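Local coordinates for ammonium transporter (Kuenenia stuttgartiensis, PDB 6EU6), which probably senses extracellular ammonium as the Amt-family membrane part of a sensor histidine kinase and passes the signal across the membrane, at residues 54-67 with 96-108. Residues are numbered along the deposited sequence; the frame is centred on the assembly and turned at random.
Sequences SSLVFFSVGFGFMF and FFFFQMVFASTAA
F63 and F97 meet at the centre of an aromatic seam between segments 54-67 and 96-108 of two transmembrane helices, their axes at 127°. The CD2-CE2 side of F97 comes over one face of F63, CE2 3.2 Å from F63 CG, the rings obliquely set, while the CB of F67 covers the other face. F96 turns its edge to the face of F67, the planes 75° apart, and its CE2 also reaches the rim of F63, 3.7 Å from CE1. F59 CD1 touches F97 CE1, so F97 bridges two rings of the facing helix.

F58, with CG anti to the backbone N (chi1 -166°), points across to the second helix. There A104 CB makes a CH-pi contact 3.8 Å from the ring centroid; the backbone N of F63 sits over the opposite face, beside the pi-type turn at 58-62. M101 ends in a bend at chi3 that brings CE to 3.4 Å from S55 O and alongside F59 CB.

Q100 fits as a knob among F58, F63, M66 and F67. Its OE1 comes to 3.4 Å from F67 CZ at the ring edge, and NE2 makes a weak hydrogen bond to a MES, probably from the crystallisation liquor.

At the other end S54 OG and S105 OG share a 2.7 Å hydrogen bond. S54 OG also bonds to D50 O; a water near it and S105 O has more acceptors in reach than protons. Apolar and CH-pi contacts thus hold the ring-packed end, whereas buried serine hydroxyls are satisfied by each other, by D50 O and T51 O, and by N243 of a second subunit, close to the trimer interface.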
ATOM      1  N   SER A  54     -17.139  -6.714 -10.997  1.00 26.77           N
ATOM      2  CA  SER A  54     -17.808  -6.628  -9.721  1.00 24.84           C
ATOM      3  C   SER A  54     -18.239  -5.193  -9.468  1.00 27.48           C
ATOM      4  O   SER A  54     -19.327  -4.935  -8.984  1.00 27.53           O
ATOM      5  CB  SER A  54     -16.948  -7.272  -8.614  1.00 26.85           C
ATOM      6  OG  SER A  54     -15.766  -6.553  -8.343  1.00 31.07           O
ATOM      7  N   SER A  55     -17.404  -4.220  -9.857  1.00 28.58           N
ATOM      8  CA  SER A  55     -17.752  -2.812  -9.635  1.00 27.23           C
ATOM      9  C   SER A  55     -19.004  -2.476 -10.435  1.00 27.27           C
ATOM     10  O   SER A  55     -19.894  -1.829  -9.939  1.00 28.23           O
ATOM     11  CB  SER A  55     -16.650  -1.878 -10.114  1.00 30.93           C
ATOM     12  OG  SER A  55     -15.450  -1.941  -9.325  1.00 30.22           O
ATOM     13  N   LEU A  56     -19.026  -2.822 -11.691  1.00 26.26           N
ATOM     14  CA  LEU A  56     -20.154  -2.402 -12.524  1.00 30.02           C
ATOM     15  C   LEU A  56     -21.456  -3.169 -12.185  1.00 28.75           C
ATOM     16  O   LEU A  56     -22.535  -2.595 -12.158  1.00 27.89           O
ATOM     17  CB  LEU A  56     -19.852  -2.576 -14.009  1.00 33.44           C
ATOM     18  CG  LEU A  56     -18.777  -1.667 -14.602  1.00 41.00           C
ATOM     19  CD1 LEU A  56     -18.653  -1.991 -16.070  1.00 40.58           C
ATOM     20  CD2 LEU A  56     -19.168  -0.249 -14.454  1.00 45.94           C
ATOM     21  N   VAL A  57     -21.343  -4.452 -11.898  1.00 27.59           N
ATOM     22  CA  VAL A  57     -22.542  -5.258 -11.598  1.00 29.62           C
ATOM     23  C   VAL A  57     -23.110  -4.814 -10.262  1.00 28.50           C
ATOM     24  O   VAL A  57     -24.322  -4.718 -10.072  1.00 27.73           O
ATOM     25  CB  VAL A  57     -22.193  -6.743 -11.634  1.00 27.81           C
ATOM     26  CG1 VAL A  57     -23.342  -7.607 -11.054  1.00 29.60           C
ATOM     27  CG2 VAL A  57     -21.835  -7.145 -13.030  1.00 29.47           C
ATOM     28  N   PHE A  58     -22.239  -4.493  -9.308  1.00 26.96           N
ATOM     29  CA  PHE A  58     -22.715  -4.118  -8.007  1.00 25.84           C
ATOM     30  C   PHE A  58     -23.304  -2.710  -8.060  1.00 29.74           C
ATOM     31  O   PHE A  58     -24.329  -2.459  -7.404  1.00 27.42           O
ATOM     32  CB  PHE A  58     -21.630  -4.156  -6.929  1.00 26.30           C
ATOM     33  CG  PHE A  58     -22.167  -4.088  -5.514  1.00 26.33           C
ATOM     34  CD1 PHE A  58     -22.833  -5.139  -4.966  1.00 29.85           C
ATOM     35  CD2 PHE A  58     -22.022  -2.980  -4.768  1.00 29.08           C
ATOM     36  CE1 PHE A  58     -23.324  -5.076  -3.672  1.00 28.47           C
ATOM     37  CE2 PHE A  58     -22.514  -2.895  -3.474  1.00 29.87           C
ATOM     38  CZ  PHE A  58     -23.137  -3.969  -2.915  1.00 26.56           C
ATOM     39  N   PHE A  59     -22.682  -1.811  -8.839  1.00 27.74           N
ATOM     40  CA  PHE A  59     -23.267  -0.497  -9.074  1.00 27.42           C
ATOM     41  C   PHE A  59     -24.675  -0.642  -9.690  1.00 29.78           C
ATOM     42  O   PHE A  59     -25.623   0.035  -9.259  1.00 33.21           O
ATOM     43  CB  PHE A  59     -22.387   0.340  -9.962  1.00 28.10           C
ATOM     44  CG  PHE A  59     -23.004   1.643 -10.416  1.00 31.35           C
ATOM     45  CD1 PHE A  59     -22.994   2.760  -9.607  1.00 32.64           C
ATOM     46  CD2 PHE A  59     -23.539   1.760 -11.673  1.00 34.28           C
ATOM     47  CE1 PHE A  59     -23.587   3.949 -10.024  1.00 33.53           C
ATOM     48  CE2 PHE A  59     -24.126   2.938 -12.097  1.00 33.85           C
ATOM     49  CZ  PHE A  59     -24.174   4.014 -11.272  1.00 32.15           C
ATOM     50  N   SER A  60     -24.827  -1.526 -10.654  1.00 30.85           N
ATOM     51  CA  SER A  60     -26.077  -1.538 -11.437  1.00 31.40           C
ATOM     52  C   SER A  60     -27.209  -2.198 -10.645  1.00 31.32           C
ATOM     53  O   SER A  60     -28.315  -1.629 -10.512  1.00 32.05           O
ATOM     54  CB  SER A  60     -25.883  -2.317 -12.733  1.00 34.96           C
ATOM     55  OG  SER A  60     -24.870  -1.700 -13.480  1.00 35.39           O
ATOM     56  N   VAL A  61     -26.970  -3.418 -10.201  1.00 31.63           N
ATOM     57  CA  VAL A  61     -28.021  -4.156  -9.484  1.00 34.71           C
ATOM     58  C   VAL A  61     -27.730  -4.630  -8.092  1.00 31.10           C
ATOM     59  O   VAL A  61     -28.644  -4.654  -7.209  1.00 29.47           O
ATOM     60  CB  VAL A  61     -28.567  -5.318 -10.325  1.00 38.00           C
ATOM     61  CG1 VAL A  61     -28.946  -4.815 -11.691  1.00 49.53           C
ATOM     62  CG2 VAL A  61     -27.574  -6.400 -10.469  1.00 42.02           C
ATOM     63  N   GLY A  62     -26.477  -4.987  -7.834  1.00 32.29           N
ATOM     64  CA  GLY A  62     -26.184  -5.620  -6.538  1.00 30.68           C
ATOM     65  C   GLY A  62     -26.536  -4.789  -5.327  1.00 27.62           C
ATOM     66  O   GLY A  62     -27.140  -5.268  -4.369  1.00 29.09           O
ATOM     67  N   PHE A  63     -26.119  -3.521  -5.322  1.00 30.31           N
ATOM     68  CA  PHE A  63     -26.371  -2.690  -4.190  1.00 31.20           C
ATOM     69  C   PHE A  63     -27.902  -2.604  -3.945  1.00 32.13           C
ATOM     70  O   PHE A  63     -28.346  -2.600  -2.793  1.00 29.37           O
ATOM     71  CB  PHE A  63     -25.778  -1.307  -4.361  1.00 27.95           C
ATOM     72  CG  PHE A  63     -25.942  -0.420  -3.147  1.00 31.05           C
ATOM     73  CD1 PHE A  63     -24.987  -0.431  -2.115  1.00 31.19           C
ATOM     74  CD2 PHE A  63     -27.057   0.430  -3.003  1.00 31.22           C
ATOM     75  CE1 PHE A  63     -25.129   0.356  -1.004  1.00 31.09           C
ATOM     76  CE2 PHE A  63     -27.234   1.171  -1.867  1.00 29.76           C
ATOM     77  CZ  PHE A  63     -26.263   1.175  -0.858  1.00 33.03           C
ATOM     78  N   GLY A  64     -28.690  -2.499  -5.013  1.00 33.12           N
ATOM     79  CA  GLY A  64     -30.130  -2.347  -4.831  1.00 34.00           C
ATOM     80  C   GLY A  64     -30.763  -3.591  -4.226  1.00 32.12           C
ATOM     81  O   GLY A  64     -31.471  -3.509  -3.240  1.00 34.07           O
ATOM     82  N   PHE A  65     -30.413  -4.741  -4.768  1.00 30.25           N
ATOM     83  CA  PHE A  65     -30.899  -6.004  -4.233  1.00 31.06           C
ATOM     84  C   PHE A  65     -30.539  -6.162  -2.770  1.00 32.56           C
ATOM     85  O   PHE A  65     -31.318  -6.727  -1.989  1.00 31.47           O
ATOM     86  CB  PHE A  65     -30.337  -7.193  -4.979  1.00 29.70           C
ATOM     87  CG  PHE A  65     -30.947  -7.454  -6.329  1.00 32.63           C
ATOM     88  CD1 PHE A  65     -32.161  -6.907  -6.730  1.00 35.01           C
ATOM     89  CD2 PHE A  65     -30.314  -8.320  -7.203  1.00 34.18           C
ATOM     90  CE1 PHE A  65     -32.704  -7.178  -7.991  1.00 34.84           C
ATOM     91  CE2 PHE A  65     -30.883  -8.651  -8.436  1.00 41.85           C
ATOM     92  CZ  PHE A  65     -32.096  -8.062  -8.855  1.00 35.44           C
ATOM     93  N   MET A  66     -29.349  -5.694  -2.392  1.00 31.84           N
ATOM     94  CA  MET A  66     -28.818  -5.920  -1.065  1.00 30.28           C
ATOM     95  C   MET A  66     -29.386  -4.928  -0.021  1.00 31.63           C
ATOM     96  O   MET A  66     -29.733  -5.297   1.094  1.00 28.77           O
ATOM     97  CB  MET A  66     -27.288  -5.756  -1.092  1.00 30.76           C
ATOM     98  CG  MET A  66     -26.622  -6.145   0.240  1.00 29.84           C
ATOM     99  SD  MET A  66     -24.895  -6.672  -0.126  1.00 29.53           S
ATOM    100  CE  MET A  66     -24.251  -6.940   1.556  1.00 28.63           C
ATOM    101  N   PHE A  67     -29.436  -3.662  -0.389  1.00 29.51           N
ATOM    102  CA  PHE A  67     -29.740  -2.602   0.564  1.00 31.36           C
ATOM    103  C   PHE A  67     -30.995  -1.756   0.243  1.00 32.40           C
ATOM    104  O   PHE A  67     -31.380  -0.917   1.083  1.00 32.74           O
ATOM    105  CB  PHE A  67     -28.532  -1.650   0.688  1.00 30.41           C
ATOM    106  CG  PHE A  67     -27.357  -2.291   1.376  1.00 29.87           C
ATOM    107  CD1 PHE A  67     -27.404  -2.616   2.757  1.00 28.02           C
ATOM    108  CD2 PHE A  67     -26.232  -2.608   0.667  1.00 29.38           C
ATOM    109  CE1 PHE A  67     -26.312  -3.274   3.355  1.00 31.80           C
ATOM    110  CE2 PHE A  67     -25.130  -3.180   1.276  1.00 29.63           C
ATOM    111  CZ  PHE A  67     -25.185  -3.553   2.602  1.00 28.94           C
ATOM    112  N   PHE A  96     -20.765   4.961   1.997  1.00 28.96           N
ATOM    113  CA  PHE A  96     -21.345   3.663   2.316  1.00 31.33           C
ATOM    114  C   PHE A  96     -21.408   2.827   1.058  1.00 28.88           C
ATOM    115  O   PHE A  96     -21.103   1.644   1.062  1.00 28.51           O
ATOM    116  CB  PHE A  96     -22.739   3.840   2.858  1.00 30.29           C
ATOM    117  CG  PHE A  96     -23.388   2.561   3.238  1.00 30.48           C
ATOM    118  CD1 PHE A  96     -23.132   1.964   4.472  1.00 31.87           C
ATOM    119  CD2 PHE A  96     -24.241   1.932   2.362  1.00 26.70           C
ATOM    120  CE1 PHE A  96     -23.782   0.774   4.818  1.00 34.84           C
ATOM    121  CE2 PHE A  96     -24.873   0.729   2.685  1.00 25.78           C
ATOM    122  CZ  PHE A  96     -24.661   0.160   3.927  1.00 30.24           C
ATOM    123  N   PHE A  97     -21.887   3.420  -0.030  1.00 28.97           N
ATOM    124  CA  PHE A  97     -22.042   2.702  -1.278  1.00 27.04           C
ATOM    125  C   PHE A  97     -20.686   2.121  -1.775  1.00 30.25           C
ATOM    126  O   PHE A  97     -20.617   0.942  -2.160  1.00 26.63           O
ATOM    127  CB  PHE A  97     -22.600   3.634  -2.329  1.00 29.54           C
ATOM    128  CG  PHE A  97     -23.066   2.950  -3.551  1.00 28.61           C
ATOM    129  CD1 PHE A  97     -22.218   2.693  -4.591  1.00 30.73           C
ATOM    130  CD2 PHE A  97     -24.407   2.643  -3.702  1.00 33.16           C
ATOM    131  CE1 PHE A  97     -22.650   2.070  -5.744  1.00 32.90           C
ATOM    132  CE2 PHE A  97     -24.851   2.067  -4.873  1.00 35.01           C
ATOM    133  CZ  PHE A  97     -23.958   1.745  -5.889  1.00 34.22           C
ATOM    134  N   PHE A  98     -19.620   2.924  -1.691  1.00 25.55           N
ATOM    135  CA  PHE A  98     -18.362   2.464  -2.209  1.00 25.20           C
ATOM    136  C   PHE A  98     -17.764   1.394  -1.305  1.00 26.50           C
ATOM    137  O   PHE A  98     -17.173   0.425  -1.800  1.00 26.68           O
ATOM    138  CB  PHE A  98     -17.381   3.629  -2.394  1.00 23.52           C
ATOM    139  CG  PHE A  98     -16.077   3.204  -3.023  1.00 25.54           C
ATOM    140  CD1 PHE A  98     -16.051   2.511  -4.241  1.00 30.43           C
ATOM    141  CD2 PHE A  98     -14.888   3.380  -2.356  1.00 29.73           C
ATOM    142  CE1 PHE A  98     -14.870   2.031  -4.786  1.00 34.30           C
ATOM    143  CE2 PHE A  98     -13.691   2.916  -2.908  1.00 29.06           C
ATOM    144  CZ  PHE A  98     -13.681   2.256  -4.124  1.00 31.89           C
ATOM    145  N   PHE A  99     -17.879   1.617  -0.003  1.00 26.82           N
ATOM    146  CA  PHE A  99     -17.518   0.621   1.004  1.00 27.96           C
ATOM    147  C   PHE A  99     -18.162  -0.738   0.751  1.00 28.08           C
ATOM    148  O   PHE A  99     -17.482  -1.766   0.672  1.00 25.20           O
ATOM    149  CB  PHE A  99     -17.818   1.161   2.383  1.00 28.79           C
ATOM    150  CG  PHE A  99     -17.268   0.306   3.525  1.00 29.71           C
ATOM    151  CD1 PHE A  99     -15.941   0.355   3.880  1.00 30.72           C
ATOM    152  CD2 PHE A  99     -18.086  -0.536   4.226  1.00 29.70           C
ATOM    153  CE1 PHE A  99     -15.439  -0.432   4.966  1.00 32.19           C
ATOM    154  CE2 PHE A  99     -17.606  -1.295   5.303  1.00 29.54           C
ATOM    155  CZ  PHE A  99     -16.258  -1.267   5.655  1.00 30.59           C
ATOM    156  N   GLN A 100     -19.445  -0.730   0.460  1.00 25.78           N
ATOM    157  CA  GLN A 100     -20.110  -1.980   0.225  1.00 27.96           C
ATOM    158  C   GLN A 100     -19.714  -2.510  -1.157  1.00 28.86           C
ATOM    159  O   GLN A 100     -19.695  -3.693  -1.333  1.00 26.23           O
ATOM    160  CB  GLN A 100     -21.637  -1.819   0.330  1.00 29.70           C
ATOM    161  CG  GLN A 100     -22.151  -1.405   1.714  1.00 28.21           C
ATOM    162  CD  GLN A 100     -21.849  -2.477   2.771  1.00 26.86           C
ATOM    163  OE1 GLN A 100     -21.751  -3.634   2.462  1.00 28.27           O
ATOM    164  NE2 GLN A 100     -21.645  -2.058   4.009  1.00 32.87           N
ATOM    165  N   MET A 101     -19.386  -1.649  -2.147  1.00 27.16           N
ATOM    166  CA  MET A 101     -18.918  -2.153  -3.421  1.00 26.39           C
ATOM    167  C   MET A 101     -17.624  -2.953  -3.273  1.00 26.35           C
ATOM    168  O   MET A 101     -17.464  -4.012  -3.871  1.00 25.48           O
ATOM    169  CB  MET A 101     -18.712  -0.995  -4.436  1.00 27.40           C
ATOM    170  CG  MET A 101     -18.231  -1.439  -5.800  1.00 32.69           C
ATOM    171  SD  MET A 101     -18.040  -0.002  -6.910  1.00 31.54           S
ATOM    172  CE  MET A 101     -19.782   0.223  -7.212  1.00 35.99           C
ATOM    173  N   VAL A 102     -16.670  -2.412  -2.508  1.00 24.28           N
ATOM    174  CA  VAL A 102     -15.424  -3.138  -2.378  1.00 25.11           C
ATOM    175  C   VAL A 102     -15.619  -4.438  -1.539  1.00 25.59           C
ATOM    176  O   VAL A 102     -14.893  -5.404  -1.720  1.00 25.22           O
ATOM    177  CB  VAL A 102     -14.256  -2.249  -1.883  1.00 24.07           C
ATOM    178  CG1 VAL A 102     -13.996  -1.137  -2.906  1.00 27.19           C
ATOM    179  CG2 VAL A 102     -14.498  -1.642  -0.528  1.00 26.97           C
ATOM    180  N   PHE A 103     -16.554  -4.443  -0.581  1.00 25.27           N
ATOM    181  CA  PHE A 103     -16.989  -5.737   0.017  1.00 23.75           C
ATOM    182  C   PHE A 103     -17.440  -6.761  -1.034  1.00 26.68           C
ATOM    183  O   PHE A 103     -17.028  -7.913  -1.030  1.00 26.03           O
ATOM    184  CB  PHE A 103     -18.069  -5.479   1.096  1.00 26.76           C
ATOM    185  CG  PHE A 103     -17.518  -5.173   2.453  1.00 25.90           C
ATOM    186  CD1 PHE A 103     -16.385  -4.402   2.600  1.00 28.16           C
ATOM    187  CD2 PHE A 103     -18.172  -5.597   3.580  1.00 31.70           C
ATOM    188  CE1 PHE A 103     -15.870  -4.120   3.845  1.00 28.18           C
ATOM    189  CE2 PHE A 103     -17.624  -5.371   4.830  1.00 31.98           C
ATOM    190  CZ  PHE A 103     -16.495  -4.607   4.966  1.00 30.68           C
ATOM    191  N   ALA A 104     -18.274  -6.326  -1.977  1.00 26.72           N
ATOM    192  CA  ALA A 104     -18.759  -7.209  -3.009  1.00 27.73           C
ATOM    193  C   ALA A 104     -17.583  -7.704  -3.868  1.00 28.94           C
ATOM    194  O   ALA A 104     -17.562  -8.876  -4.224  1.00 25.70           O
ATOM    195  CB  ALA A 104     -19.815  -6.542  -3.916  1.00 28.30           C
ATOM    196  N   SER A 105     -16.626  -6.821  -4.195  1.00 23.89           N
ATOM    197  CA  SER A 105     -15.492  -7.236  -4.942  1.00 25.00           C
ATOM    198  C   SER A 105     -14.655  -8.290  -4.219  1.00 22.84           C
ATOM    199  O   SER A 105     -13.978  -9.115  -4.886  1.00 24.97           O
ATOM    200  CB  SER A 105     -14.623  -6.030  -5.279  1.00 24.80           C
ATOM    201  OG  SER A 105     -15.390  -5.152  -6.121  1.00 28.53           O
ATOM    202  N   THR A 106     -14.571  -8.147  -2.915  1.00 24.02           N
ATOM    203  CA  THR A 106     -13.900  -9.167  -2.044  1.00 24.41           C
ATOM    204  C   THR A 106     -14.582 -10.542  -2.170  1.00 25.82           C
ATOM    205  O   THR A 106     -13.975 -11.559  -2.386  1.00 25.87           O
ATOM    206  CB  THR A 106     -13.847  -8.703  -0.600  1.00 26.41           C
ATOM    207  OG1 THR A 106     -13.304  -7.389  -0.549  1.00 26.17           O
ATOM    208  CG2 THR A 106     -12.982  -9.571   0.225  1.00 26.11           C
ATOM    209  N   ALA A 107     -15.876 -10.535  -2.011  1.00 25.31           N
ATOM    210  CA  ALA A 107     -16.666 -11.783  -2.092  1.00 26.18           C
ATOM    211  C   ALA A 107     -16.456 -12.450  -3.429  1.00 25.68           C
ATOM    212  O   ALA A 107     -16.236 -13.631  -3.521  1.00 25.59           O
ATOM    213  CB  ALA A 107     -18.137 -11.461  -1.873  1.00 23.95           C
ATOM    214  N   ALA A 108     -16.395 -11.653  -4.472  1.00 26.33           N
ATOM    215  CA  ALA A 108     -16.360 -12.257  -5.785  1.00 25.63           C
ATOM    216  C   ALA A 108     -14.997 -12.768  -6.191  1.00 26.43           C
ATOM    217  O   ALA A 108     -14.881 -13.710  -6.987  1.00 24.93           O
ATOM    218  CB  ALA A 108     -16.825 -11.192  -6.776  1.00 28.61           C
TER
HETATM  219  O   HOH W   1     -14.068  -8.567  -7.647  1.00 28.45           O